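Local coordinates for protein beta-hydroxyacid dehydrogenase, 3-hydroxyisobutyrate dehydrogenase (Saccharomonospora xinjiangensis XJ-54, PDB 6GRL) that probably acts as an NADPH-dependent, S-selective imine reductase, reducing imines to chiral amines and taking part in reductive amination, at residues 277-289 against 293-303. Numbering follows the deposited sequence.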
# COMPACT_ATOMS: atom_id res chain seq x y z
N GLU A 277 -27.17 -4.22 -0.83
CA GLU A 277 -26.61 -3.37 -1.86
C GLU A 277 -26.33 -4.16 -3.13
O GLU A 277 -26.62 -3.70 -4.24
CB GLU A 277 -25.34 -2.69 -1.35
CG GLU A 277 -24.55 -1.95 -2.42
CD GLU A 277 -23.15 -1.59 -1.96
OE1 GLU A 277 -23.02 -0.88 -0.94
OE2 GLU A 277 -22.18 -2.02 -2.61
N VAL A 278 -25.76 -5.36 -2.99
CA VAL A 278 -25.47 -6.20 -4.16
C VAL A 278 -26.77 -6.61 -4.85
O VAL A 278 -26.85 -6.62 -6.09
CB VAL A 278 -24.64 -7.42 -3.74
CG1 VAL A 278 -24.53 -8.41 -4.88
CG2 VAL A 278 -23.25 -6.98 -3.29
N LYS A 279 -27.79 -6.95 -4.07
CA LYS A 279 -29.07 -7.35 -4.65
C LYS A 279 -29.69 -6.22 -5.47
O LYS A 279 -30.23 -6.46 -6.56
CB LYS A 279 -30.03 -7.82 -3.56
CG LYS A 279 -31.44 -8.12 -4.04
CD LYS A 279 -31.46 -9.31 -4.98
CE LYS A 279 -32.85 -9.93 -5.05
NZ LYS A 279 -33.88 -8.98 -5.53
N GLU A 280 -29.62 -4.99 -4.96
CA GLU A 280 -30.17 -3.86 -5.69
C GLU A 280 -29.42 -3.63 -7.00
O GLU A 280 -30.04 -3.32 -8.03
CB GLU A 280 -30.14 -2.60 -4.82
CG GLU A 280 -31.46 -2.28 -4.15
CD GLU A 280 -32.56 -1.95 -5.14
OE1 GLU A 280 -32.49 -0.88 -5.78
OE2 GLU A 280 -33.49 -2.77 -5.28
N LEU A 281 -28.09 -3.77 -6.98
CA LEU A 281 -27.32 -3.63 -8.21
C LEU A 281 -27.65 -4.74 -9.20
O LEU A 281 -27.76 -4.49 -10.40
CB LEU A 281 -25.82 -3.63 -7.89
CG LEU A 281 -25.29 -2.40 -7.14
CD1 LEU A 281 -23.88 -2.65 -6.64
CD2 LEU A 281 -25.33 -1.17 -8.03
N MET A 282 -27.81 -5.97 -8.71
CA MET A 282 -28.16 -7.08 -9.59
C MET A 282 -29.53 -6.87 -10.22
O MET A 282 -29.71 -7.09 -11.42
CB MET A 282 -28.14 -8.39 -8.81
CG MET A 282 -26.75 -8.90 -8.49
SD MET A 282 -26.83 -10.43 -7.55
CE MET A 282 -25.10 -10.84 -7.42
N ASP A 283 -30.51 -6.44 -9.42
CA ASP A 283 -31.86 -6.23 -9.95
C ASP A 283 -31.86 -5.13 -11.01
O ASP A 283 -32.59 -5.23 -12.00
CB ASP A 283 -32.82 -5.89 -8.81
CG ASP A 283 -33.11 -7.07 -7.91
OD1 ASP A 283 -32.80 -8.21 -8.31
OD2 ASP A 283 -33.65 -6.86 -6.81
N GLN A 284 -31.06 -4.09 -10.82
CA GLN A 284 -31.00 -3.02 -11.80
C GLN A 284 -30.36 -3.49 -13.10
O GLN A 284 -30.85 -3.19 -14.19
CB GLN A 284 -30.24 -1.82 -11.23
CG GLN A 284 -30.20 -0.62 -12.16
CD GLN A 284 -31.58 -0.08 -12.48
OE1 GLN A 284 -32.43 0.04 -11.60
NE2 GLN A 284 -31.81 0.24 -13.75
N ARG A 285 -29.26 -4.25 -13.00
CA ARG A 285 -28.59 -4.75 -14.20
C ARG A 285 -29.48 -5.73 -14.95
O ARG A 285 -29.46 -5.77 -16.19
CB ARG A 285 -27.26 -5.40 -13.82
CG ARG A 285 -26.38 -5.75 -15.01
CD ARG A 285 -25.74 -4.52 -15.62
NE ARG A 285 -24.81 -4.88 -16.69
CZ ARG A 285 -24.27 -4.00 -17.54
NH1 ARG A 285 -24.57 -2.72 -17.44
NH2 ARG A 285 -23.44 -4.42 -18.48
N ILE A 286 -30.27 -6.53 -14.23
CA ILE A 286 -31.22 -7.42 -14.88
C ILE A 286 -32.32 -6.62 -15.55
O ILE A 286 -32.72 -6.92 -16.69
CB ILE A 286 -31.79 -8.43 -13.87
CG1 ILE A 286 -30.71 -9.43 -13.44
CG2 ILE A 286 -32.99 -9.16 -14.45
CD1 ILE A 286 -31.05 -10.17 -12.17
N ALA A 287 -32.83 -5.59 -14.88
CA ALA A 287 -33.87 -4.75 -15.47
C ALA A 287 -33.35 -3.99 -16.69
O ALA A 287 -34.14 -3.64 -17.57
CB ALA A 287 -34.41 -3.77 -14.42
N ASP A 288 -32.05 -3.74 -16.75
CA ASP A 288 -31.45 -3.06 -17.90
C ASP A 288 -31.23 -3.98 -19.09
O ASP A 288 -30.71 -3.53 -20.11
CB ASP A 288 -30.12 -2.42 -17.49
CG ASP A 288 -30.29 -1.28 -16.51
OD1 ASP A 288 -31.39 -0.69 -16.47
OD2 ASP A 288 -29.32 -0.96 -15.79
N GLY A 289 -31.62 -5.25 -18.98
CA GLY A 289 -31.49 -6.17 -20.09
C GLY A 289 -30.20 -6.96 -20.13
O GLY A 289 -29.88 -7.53 -21.18
N GLN A 293 -25.52 -11.66 -17.98
CA GLN A 293 -24.13 -11.36 -17.64
C GLN A 293 -23.85 -11.80 -16.21
O GLN A 293 -24.64 -12.53 -15.59
CB GLN A 293 -23.85 -9.87 -17.87
CG GLN A 293 -23.85 -9.47 -19.34
CD GLN A 293 -23.67 -7.98 -19.55
OE1 GLN A 293 -23.68 -7.20 -18.59
NE2 GLN A 293 -23.49 -7.58 -20.80
N GLY A 294 -22.72 -11.37 -15.66
CA GLY A 294 -22.31 -11.83 -14.34
C GLY A 294 -22.05 -10.73 -13.34
O GLY A 294 -22.46 -9.58 -13.54
N PHE A 295 -21.35 -11.07 -12.26
CA PHE A 295 -21.13 -10.12 -11.17
C PHE A 295 -20.24 -8.96 -11.61
O PHE A 295 -20.46 -7.82 -11.20
CB PHE A 295 -20.51 -10.83 -9.97
CG PHE A 295 -20.37 -9.95 -8.76
CD1 PHE A 295 -21.40 -9.83 -7.85
CD2 PHE A 295 -19.20 -9.23 -8.55
CE1 PHE A 295 -21.28 -9.01 -6.74
CE2 PHE A 295 -19.07 -8.41 -7.44
CZ PHE A 295 -20.11 -8.30 -6.54
N SER A 296 -19.22 -9.24 -12.43
CA SER A 296 -18.29 -8.19 -12.83
C SER A 296 -18.99 -7.08 -13.60
O SER A 296 -18.52 -5.93 -13.59
CB SER A 296 -17.15 -8.78 -13.66
OG SER A 296 -17.64 -9.36 -14.85
N SER A 297 -20.11 -7.38 -14.25
CA SER A 297 -20.83 -6.37 -15.01
C SER A 297 -21.48 -5.32 -14.12
O SER A 297 -21.83 -4.24 -14.62
CB SER A 297 -21.90 -7.03 -15.89
OG SER A 297 -22.97 -7.52 -15.11
N LEU A 298 -21.63 -5.59 -12.83
CA LEU A 298 -22.16 -4.59 -11.91
C LEU A 298 -21.24 -3.38 -11.80
O LEU A 298 -21.68 -2.32 -11.35
CB LEU A 298 -22.40 -5.20 -10.54
CG LEU A 298 -23.35 -6.41 -10.51
CD1 LEU A 298 -23.48 -6.97 -9.11
CD2 LEU A 298 -24.71 -6.04 -11.08
N PHE A 299 -19.97 -3.53 -12.19
CA PHE A 299 -19.06 -2.39 -12.19
C PHE A 299 -19.54 -1.28 -13.11
O PHE A 299 -19.24 -0.10 -12.87
CB PHE A 299 -17.66 -2.85 -12.60
CG PHE A 299 -16.59 -1.82 -12.38
CD1 PHE A 299 -16.20 -1.48 -11.10
CD2 PHE A 299 -15.98 -1.21 -13.46
CE1 PHE A 299 -15.21 -0.53 -10.90
CE2 PHE A 299 -14.99 -0.26 -13.26
CZ PHE A 299 -14.61 0.08 -11.98
N GLU A 300 -20.30 -1.63 -14.15
CA GLU A 300 -20.83 -0.61 -15.05
C GLU A 300 -21.83 0.30 -14.35
O GLU A 300 -22.02 1.45 -14.76
CB GLU A 300 -21.48 -1.27 -16.27
CG GLU A 300 -20.52 -2.08 -17.12
CD GLU A 300 -19.50 -1.21 -17.82
OE1 GLU A 300 -19.85 -0.09 -18.24
OE2 GLU A 300 -18.33 -1.65 -17.95
N LEU A 301 -22.48 -0.20 -13.29
CA LEU A 301 -23.42 0.62 -12.53
C LEU A 301 -22.72 1.51 -11.51
O LEU A 301 -23.28 2.54 -11.12
CB LEU A 301 -24.44 -0.27 -11.82
CG LEU A 301 -25.44 -1.00 -12.71
CD1 LEU A 301 -26.28 -1.96 -11.88
CD2 LEU A 301 -26.33 -0.00 -13.44
N LEU A 302 -21.52 1.13 -11.06
CA LEU A 302 -20.78 1.90 -10.07
C LEU A 302 -19.94 3.00 -10.72
O LEU A 302 -19.89 4.12 -10.20
CB LEU A 302 -19.89 0.98 -9.24
CG LEU A 302 -20.62 -0.12 -8.47
CD1 LEU A 302 -19.63 -1.09 -7.86
CD2 LEU A 302 -21.52 0.48 -7.40
N THR A 303 -19.27 2.69 -11.82
CA THR A 303 -18.49 3.69 -12.55
C THR A 303 -18.81 3.62 -14.04
O THR A 303 -18.51 2.64 -14.71
CB THR A 303 -16.98 3.50 -12.36
OG1 THR A 303 -16.54 2.34 -13.08
CG2 THR A 303 -16.63 3.34 -10.89
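Arg285 reaches from the last turns of helix 273-287 to the start of 293-303 and grips Gln293 side-on, NE and NH2 both donating to OE1. The NH2 bond is the shorter, 2.8 Å from OE1, and arrives in the carbonyl plane on a lone pair; the NE bond, 3.2 Å to the same oxygen, is more bent at 135° and tilted from that plane. A bend at chi2 (74°) lays the guanidinium against 293-303, one face under Ser297 O, while NH1 packs against Glu300 CB, 3.6 Å away. A leucine here would probably leave Gln293 OE1 without both donors and its amide freer to turn. Ser297 OG instead donates to Gly294 O at 2.6 Å, Glu300 OE2 is hydrogen-bonded to Tyr244 OH, and Phe295 N and Ser296 N to Asp247 OD1 and OD2. Farther along, Leu298 CD2 and Leu301 CD1 pack around Leu281 O, already bonded to Arg285 N, and Met282 CE meets the Phe295 ring edge, 3.9 Å from CD1. At the end of the modelled chain, 293-303, a 3-10 turn and a short, weakly bonded helical piece, thus folds back on helix 273-287, Met282 also touching helix 251-267 and Phe295 helix 229-241.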